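Local coordinates for protein probable 2-dehydro-3-deoxygalactonokinase DgoK1 (Sinorhizobium meliloti, PDB 3T69) that probably catalyses the ATP-dependent phosphorylation of 2-dehydro-3-deoxy-D-galactonate to its 6-phosphate, a step in D-galactonate degradation, at residues B[216-224]-B[236-244]; B[144-153]-B[263-274]. All blocks are in the same frame, centred on the assembly; numbering follows the deposited sequence.

Contact 1: B[216-224]-B[236-244]; sequences TNLLFSVRA and ARAQLSGTL
Leu219 meets Leu240 through one methyl each, CD2 to CD1 at 3.6 Å, the two branched ends crossing at a slant. The same Leu219 CD2 also lies 3.9 Å from Thr243 CG2, a methyl that further reaches the CB of Leu218. A bond within its own helix sets the rotation of Thr243: OG1, anti to the carbonyl carbon (chi1 -60°), donates to Gln239 O at 2.8 Å, from above the carbonyl plane, which leaves CG2 facing the leucines. One turn along, Val222 and Gln239 run past each other in opposite directions, Val222 CB coming 4.0 Å from Gln239 OE1. The nitrogen of that amide is linked across through a water, which accepts from Gln239 NE2 at 2.9 Å and donates to Ser221 O at 3.0 Å. Behind this seam, Leu240 touches Phe175 and Ile178 of helix 171-181, whereas Ser221 OG bonds Pro122 O of the second subunit. With local axes 9.5 Å apart and 177° between their directions, the pair forms a nearly exactly antiparallel helical hairpin, joined by a short connection, within the helical part of the chain that precedes strand 261-264.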
# COMPACT_ATOMS: atom_id res chain seq x y z
N THR B 216 -3.01 -8.03 -2.29
CA THR B 216 -3.54 -7.38 -1.07
C THR B 216 -4.16 -8.40 -0.10
O THR B 216 -4.43 -8.11 1.07
CB THR B 216 -4.54 -6.27 -1.40
OG1 THR B 216 -5.55 -6.83 -2.24
CG2 THR B 216 -3.82 -5.09 -2.18
N ASN B 217 -4.35 -9.61 -0.60
CA ASN B 217 -4.57 -10.74 0.26
C ASN B 217 -3.25 -11.20 0.88
O ASN B 217 -3.12 -11.30 2.11
CB ASN B 217 -5.26 -11.85 -0.51
CG ASN B 217 -5.22 -13.16 0.22
OD1 ASN B 217 -5.80 -13.31 1.30
ND2 ASN B 217 -4.53 -14.11 -0.33
N LEU B 218 -2.26 -11.45 0.01
CA LEU B 218 -0.90 -11.86 0.48
C LEU B 218 -0.39 -10.95 1.58
O LEU B 218 0.09 -11.43 2.60
CB LEU B 218 0.09 -11.94 -0.67
CG LEU B 218 -0.29 -13.07 -1.66
CD1 LEU B 218 0.33 -12.92 -3.06
CD2 LEU B 218 -0.02 -14.45 -1.07
N LEU B 219 -0.58 -9.64 1.41
CA LEU B 219 -0.18 -8.69 2.44
C LEU B 219 -0.92 -8.93 3.75
O LEU B 219 -0.32 -8.86 4.83
CB LEU B 219 -0.38 -7.26 1.98
CG LEU B 219 0.49 -6.79 0.80
CD1 LEU B 219 0.01 -5.46 0.23
CD2 LEU B 219 1.92 -6.67 1.24
N PHE B 220 -2.21 -9.27 3.68
CA PHE B 220 -2.91 -9.49 4.91
C PHE B 220 -2.38 -10.71 5.63
O PHE B 220 -2.25 -10.72 6.85
CB PHE B 220 -4.42 -9.54 4.74
CG PHE B 220 -5.14 -9.70 6.06
CD1 PHE B 220 -5.15 -8.66 6.96
CD2 PHE B 220 -5.70 -10.92 6.42
CE1 PHE B 220 -5.78 -8.79 8.22
CE2 PHE B 220 -6.34 -11.06 7.64
CZ PHE B 220 -6.37 -9.98 8.56
N SER B 221 -1.97 -11.70 4.86
CA SER B 221 -1.46 -12.93 5.38
C SER B 221 -0.23 -12.77 6.22
O SER B 221 0.01 -13.55 7.08
CB SER B 221 -1.24 -13.91 4.25
OG SER B 221 -2.46 -14.53 3.94
N VAL B 222 0.59 -11.77 5.99
CA VAL B 222 1.69 -11.65 6.90
C VAL B 222 1.17 -11.40 8.30
O VAL B 222 1.69 -11.94 9.22
CB VAL B 222 2.80 -10.66 6.45
CG1 VAL B 222 2.73 -10.35 5.01
CG2 VAL B 222 2.84 -9.48 7.29
N ARG B 223 0.16 -10.58 8.49
CA ARG B 223 -0.45 -10.43 9.80
C ARG B 223 -1.28 -11.61 10.28
O ARG B 223 -1.30 -11.88 11.43
CB ARG B 223 -1.21 -9.13 9.98
CG ARG B 223 -2.48 -9.30 10.76
CD ARG B 223 -2.61 -8.38 11.92
NE ARG B 223 -1.72 -8.74 12.99
CZ ARG B 223 -1.90 -8.44 14.25
NH1 ARG B 223 -2.96 -7.77 14.63
NH2 ARG B 223 -1.01 -8.81 15.14
N ALA B 224 -2.00 -12.28 9.41
CA ALA B 224 -2.78 -13.45 9.86
C ALA B 224 -1.85 -14.62 10.17
O ALA B 224 -2.15 -15.43 11.07
CB ALA B 224 -3.81 -13.85 8.86
N ALA B 236 8.44 -11.89 8.58
CA ALA B 236 7.26 -11.09 8.24
C ALA B 236 7.66 -9.90 7.33
O ALA B 236 7.06 -9.69 6.23
CB ALA B 236 6.57 -10.61 9.51
N ARG B 237 8.66 -9.14 7.81
CA ARG B 237 9.34 -8.06 7.12
C ARG B 237 9.78 -8.52 5.75
O ARG B 237 9.60 -7.82 4.73
CB ARG B 237 10.53 -7.68 7.95
CG ARG B 237 11.21 -6.38 7.59
CD ARG B 237 11.69 -5.60 8.87
NE ARG B 237 12.38 -4.35 8.49
CZ ARG B 237 11.90 -3.13 8.68
NH1 ARG B 237 10.73 -2.93 9.31
NH2 ARG B 237 12.61 -2.09 8.25
N ALA B 238 10.35 -9.71 5.71
CA ALA B 238 10.86 -10.26 4.50
C ALA B 238 9.73 -10.54 3.54
O ALA B 238 9.81 -10.19 2.37
CB ALA B 238 11.63 -11.56 4.80
N GLN B 239 8.71 -11.22 4.06
CA GLN B 239 7.45 -11.50 3.35
C GLN B 239 6.87 -10.19 2.78
O GLN B 239 6.58 -10.08 1.57
CB GLN B 239 6.48 -12.08 4.35
CG GLN B 239 5.59 -13.15 3.83
CD GLN B 239 4.79 -13.80 4.97
OE1 GLN B 239 5.24 -13.80 6.13
NE2 GLN B 239 3.62 -14.37 4.63
N LEU B 240 6.74 -9.20 3.67
CA LEU B 240 6.34 -7.88 3.25
C LEU B 240 7.18 -7.32 2.09
O LEU B 240 6.61 -6.89 1.07
CB LEU B 240 6.35 -6.88 4.40
CG LEU B 240 5.91 -5.46 4.01
CD1 LEU B 240 4.53 -5.45 3.40
CD2 LEU B 240 5.87 -4.60 5.24
N SER B 241 8.50 -7.30 2.26
CA SER B 241 9.34 -6.73 1.24
C SER B 241 9.20 -7.58 0.00
O SER B 241 9.01 -7.06 -1.11
CB SER B 241 10.78 -6.71 1.70
OG SER B 241 11.56 -6.18 0.64
N GLY B 242 9.23 -8.89 0.20
CA GLY B 242 9.18 -9.79 -0.90
C GLY B 242 7.94 -9.64 -1.72
O GLY B 242 8.00 -9.76 -2.97
N THR B 243 6.80 -9.41 -1.05
CA THR B 243 5.51 -9.33 -1.76
C THR B 243 5.48 -8.15 -2.70
O THR B 243 5.13 -8.26 -3.91
CB THR B 243 4.29 -9.24 -0.76
OG1 THR B 243 4.25 -10.40 0.09
CG2 THR B 243 2.99 -9.12 -1.54
N LEU B 244 5.85 -7.01 -2.13
CA LEU B 244 5.90 -5.75 -2.85
C LEU B 244 6.81 -5.88 -4.05
O LEU B 244 6.43 -5.48 -5.17
CB LEU B 244 6.42 -4.67 -1.93
CG LEU B 244 5.43 -4.30 -0.85
CD1 LEU B 244 6.00 -3.17 -0.04
CD2 LEU B 244 3.99 -3.93 -1.45
O HOH W 1 1.87 -15.81 6.38

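Contact 2: B[144-153]-B[263-274]; sequences HLVCMPGTHS and CLVGSGGLGTLY
Cys147 and Cys263 belong to neighbouring parallel strands, and three backbone hydrogen bonds fix their register. Cys263 N donates to Leu145 O at 3.0 Å with an N-H...O angle of 173°; Cys147 N returns a bond to Cys263 O, approaching from above the carbonyl plane; Val265 N then reaches Cys147 O at 3.2 Å, almost in line with the carbonyl bond. On the sheet face of Val146 and Cys263, Val146 CG1 meets Val265 CG2 at 3.5 Å. On the face of Cys147 and Leu264, Cys147 SG, anti to the backbone N (chi1 158°), lies 3.7 Å from Leu264 CD1 and approaches the Tyr274 ring obliquely.

Just beyond the strand, Pro149 sits over the centre of the Tyr274 ring, its CB 3.5 Å from the ring centroid and 12° off the normal: a CH-pi contact on the ring face. Its CD touches Leu264 CD1, and Leu270 CD2 packs against the backbone of Gly150.

In the next shell, Glu248 of helix 233-252 bonds Tyr274 OH through OE1 and Ser153 OG through OE2, while Thr171 OG1 also bonds the phenol. A leucine in place of Tyr274 would take away the flat surface under Pro149 and is likely to leave Glu248 OE1 and Thr171 without their phenolic mate. A strand-turn-helix with Gly266, Gly268 and Gly271, beside a hairpin turn that begins Pro149-Gly150-Thr151, is consistent with the adenosine and second phosphate loops of the ASKHA kinases. Backbone hydrogen bonds thus set the strand register, apolar and CH-pi contacts pack Pro149 against Leu264, Leu270 and Tyr274, and the Glu248 carboxylate links the start of strand 153-159 to helix 268-280 through one oxygen each.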
# COMPACT_ATOMS: atom_id res chain seq x y z
N HIS B 144 18.54 -1.56 -23.94
CA HIS B 144 18.68 -2.06 -22.58
C HIS B 144 17.36 -1.88 -21.84
O HIS B 144 16.49 -1.10 -22.25
CB HIS B 144 19.84 -1.38 -21.86
CG HIS B 144 21.14 -1.47 -22.59
ND1 HIS B 144 21.87 -2.64 -22.68
CD2 HIS B 144 21.86 -0.53 -23.26
CE1 HIS B 144 22.97 -2.42 -23.38
NE2 HIS B 144 22.99 -1.15 -23.74
N LEU B 145 17.21 -2.64 -20.76
CA LEU B 145 16.12 -2.47 -19.82
C LEU B 145 16.72 -2.33 -18.42
O LEU B 145 17.21 -3.28 -17.85
CB LEU B 145 15.14 -3.65 -19.94
CG LEU B 145 13.99 -3.94 -18.96
CD1 LEU B 145 13.14 -2.70 -18.63
CD2 LEU B 145 13.12 -5.08 -19.56
N VAL B 146 16.67 -1.12 -17.90
CA VAL B 146 17.32 -0.80 -16.65
C VAL B 146 16.31 -0.64 -15.53
O VAL B 146 15.33 0.09 -15.66
CB VAL B 146 18.07 0.54 -16.81
CG1 VAL B 146 18.91 0.86 -15.60
CG2 VAL B 146 18.92 0.56 -18.11
N CYS B 147 16.58 -1.29 -14.40
CA CYS B 147 15.73 -1.23 -13.23
C CYS B 147 16.43 -0.40 -12.23
O CYS B 147 17.57 -0.70 -11.89
CB CYS B 147 15.47 -2.64 -12.65
SG CYS B 147 14.98 -2.79 -10.89
N MET B 148 15.76 0.63 -11.71
CA MET B 148 16.40 1.55 -10.76
C MET B 148 15.63 1.63 -9.44
O MET B 148 14.91 2.57 -9.24
CB MET B 148 16.59 2.95 -11.41
CG MET B 148 17.08 2.90 -12.90
SD MET B 148 17.19 4.42 -13.86
CE MET B 148 18.20 5.28 -12.68
N PRO B 149 15.82 0.66 -8.53
CA PRO B 149 15.08 0.54 -7.26
C PRO B 149 15.24 1.78 -6.42
O PRO B 149 16.04 2.59 -6.78
CB PRO B 149 15.80 -0.60 -6.56
CG PRO B 149 17.19 -0.61 -7.17
CD PRO B 149 16.89 -0.35 -8.60
N GLY B 150 14.50 1.88 -5.29
CA GLY B 150 14.49 3.01 -4.32
C GLY B 150 13.06 3.26 -3.76
O GLY B 150 12.17 2.48 -4.00
N THR B 151 12.83 4.33 -3.01
CA THR B 151 11.46 4.73 -2.68
C THR B 151 10.48 4.54 -3.84
O THR B 151 9.40 3.98 -3.66
CB THR B 151 11.39 6.20 -2.32
OG1 THR B 151 12.34 6.47 -1.30
CG2 THR B 151 10.04 6.53 -1.80
N HIS B 152 10.85 5.05 -5.02
CA HIS B 152 10.09 4.85 -6.25
C HIS B 152 10.99 4.10 -7.24
O HIS B 152 12.08 4.53 -7.55
CB HIS B 152 9.65 6.19 -6.88
CG HIS B 152 8.71 7.02 -6.03
ND1 HIS B 152 8.55 8.38 -6.23
CD2 HIS B 152 7.89 6.70 -5.01
CE1 HIS B 152 7.68 8.85 -5.36
NE2 HIS B 152 7.28 7.86 -4.59
N SER B 153 10.56 2.96 -7.74
CA SER B 153 11.51 2.17 -8.47
C SER B 153 11.31 2.39 -9.96
O SER B 153 10.23 2.23 -10.48
CB SER B 153 11.39 0.70 -8.06
OG SER B 153 12.08 -0.11 -8.99
N CYS B 263 19.47 -4.79 -16.56
CA CYS B 263 20.60 -4.07 -15.96
C CYS B 263 20.19 -3.31 -14.72
O CYS B 263 19.56 -2.26 -14.80
CB CYS B 263 21.21 -3.09 -16.98
SG CYS B 263 21.44 -3.85 -18.66
N LEU B 264 20.56 -3.83 -13.55
CA LEU B 264 20.22 -3.18 -12.30
C LEU B 264 21.23 -2.12 -11.98
O LEU B 264 22.42 -2.40 -11.97
CB LEU B 264 20.21 -4.19 -11.15
CG LEU B 264 19.91 -3.64 -9.76
CD1 LEU B 264 18.43 -3.45 -9.66
CD2 LEU B 264 20.39 -4.59 -8.67
N VAL B 265 20.75 -0.90 -11.74
CA VAL B 265 21.52 0.22 -11.19
C VAL B 265 21.09 0.38 -9.76
O VAL B 265 19.93 0.66 -9.52
CB VAL B 265 21.16 1.53 -11.90
CG1 VAL B 265 21.75 2.73 -11.18
CG2 VAL B 265 21.56 1.49 -13.39
N GLY B 266 21.99 0.21 -8.81
CA GLY B 266 21.66 0.46 -7.40
C GLY B 266 22.87 0.28 -6.51
O GLY B 266 23.94 -0.14 -6.97
N SER B 267 22.71 0.62 -5.24
CA SER B 267 23.82 0.48 -4.32
C SER B 267 23.42 -0.35 -3.09
O SER B 267 22.24 -0.62 -2.88
CB SER B 267 24.29 1.86 -3.91
OG SER B 267 23.70 2.26 -2.68
N GLY B 268 24.42 -0.73 -2.28
CA GLY B 268 24.21 -1.18 -0.90
C GLY B 268 23.10 -2.20 -0.69
O GLY B 268 22.89 -3.09 -1.52
N GLY B 269 22.37 -2.05 0.43
CA GLY B 269 21.38 -3.05 0.86
C GLY B 269 20.37 -3.40 -0.22
O GLY B 269 20.32 -4.55 -0.72
N LEU B 270 19.60 -2.39 -0.62
CA LEU B 270 18.55 -2.52 -1.62
C LEU B 270 19.03 -3.10 -2.94
O LEU B 270 18.29 -3.85 -3.62
CB LEU B 270 17.92 -1.15 -1.85
CG LEU B 270 16.57 -1.03 -2.57
CD1 LEU B 270 15.51 -1.96 -2.05
CD2 LEU B 270 16.13 0.38 -2.37
N GLY B 271 20.27 -2.76 -3.32
CA GLY B 271 20.88 -3.30 -4.53
C GLY B 271 20.96 -4.81 -4.45
O GLY B 271 20.53 -5.51 -5.39
N THR B 272 21.50 -5.31 -3.33
CA THR B 272 21.63 -6.76 -3.08
C THR B 272 20.23 -7.38 -3.17
O THR B 272 19.93 -8.18 -4.11
CB THR B 272 22.34 -7.05 -1.71
OG1 THR B 272 23.72 -6.64 -1.77
CG2 THR B 272 22.31 -8.53 -1.36
N LEU B 273 19.36 -6.96 -2.26
CA LEU B 273 17.93 -7.32 -2.27
C LEU B 273 17.28 -7.46 -3.67
O LEU B 273 16.64 -8.47 -3.95
CB LEU B 273 17.16 -6.31 -1.44
CG LEU B 273 15.93 -6.83 -0.68
CD1 LEU B 273 16.26 -8.05 0.18
CD2 LEU B 273 15.38 -5.69 0.20
N TYR B 274 17.48 -6.50 -4.56
CA TYR B 274 16.93 -6.62 -5.90
C TYR B 274 17.59 -7.64 -6.83
O TYR B 274 16.91 -8.23 -7.69
CB TYR B 274 16.83 -5.27 -6.60
CG TYR B 274 15.55 -4.49 -6.30
CD1 TYR B 274 14.54 -4.38 -7.25
CD2 TYR B 274 15.36 -3.88 -5.08
CE1 TYR B 274 13.35 -3.64 -6.99
CE2 TYR B 274 14.19 -3.15 -4.81
CZ TYR B 274 13.19 -3.05 -5.77
OH TYR B 274 12.06 -2.32 -5.50

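How the contacts relate
The centres of contacts 1 and 2 lie 21 Å apart, but helix 233-252 serves both. Residues 236-244 form one side of contact 1, and Glu248, further along that helix, bonds Ser153 and Tyr274 of contact 2. The two contacts also touch directly where Ser241 OG packs 3.9 Å from Leu273 CD2. A further connection crosses the dimer: His152 of one subunit meets the Phe220 ring of the second. Contact 2, about 8 Å from the chain centre to its own centre, probably borders the ATP site, judging by its glycine-rich turn and the Pro149-Gly150-Thr151 turn; contact 1 is centred about 24 Å from the chain centre, and its 216-224 side meets the second subunit.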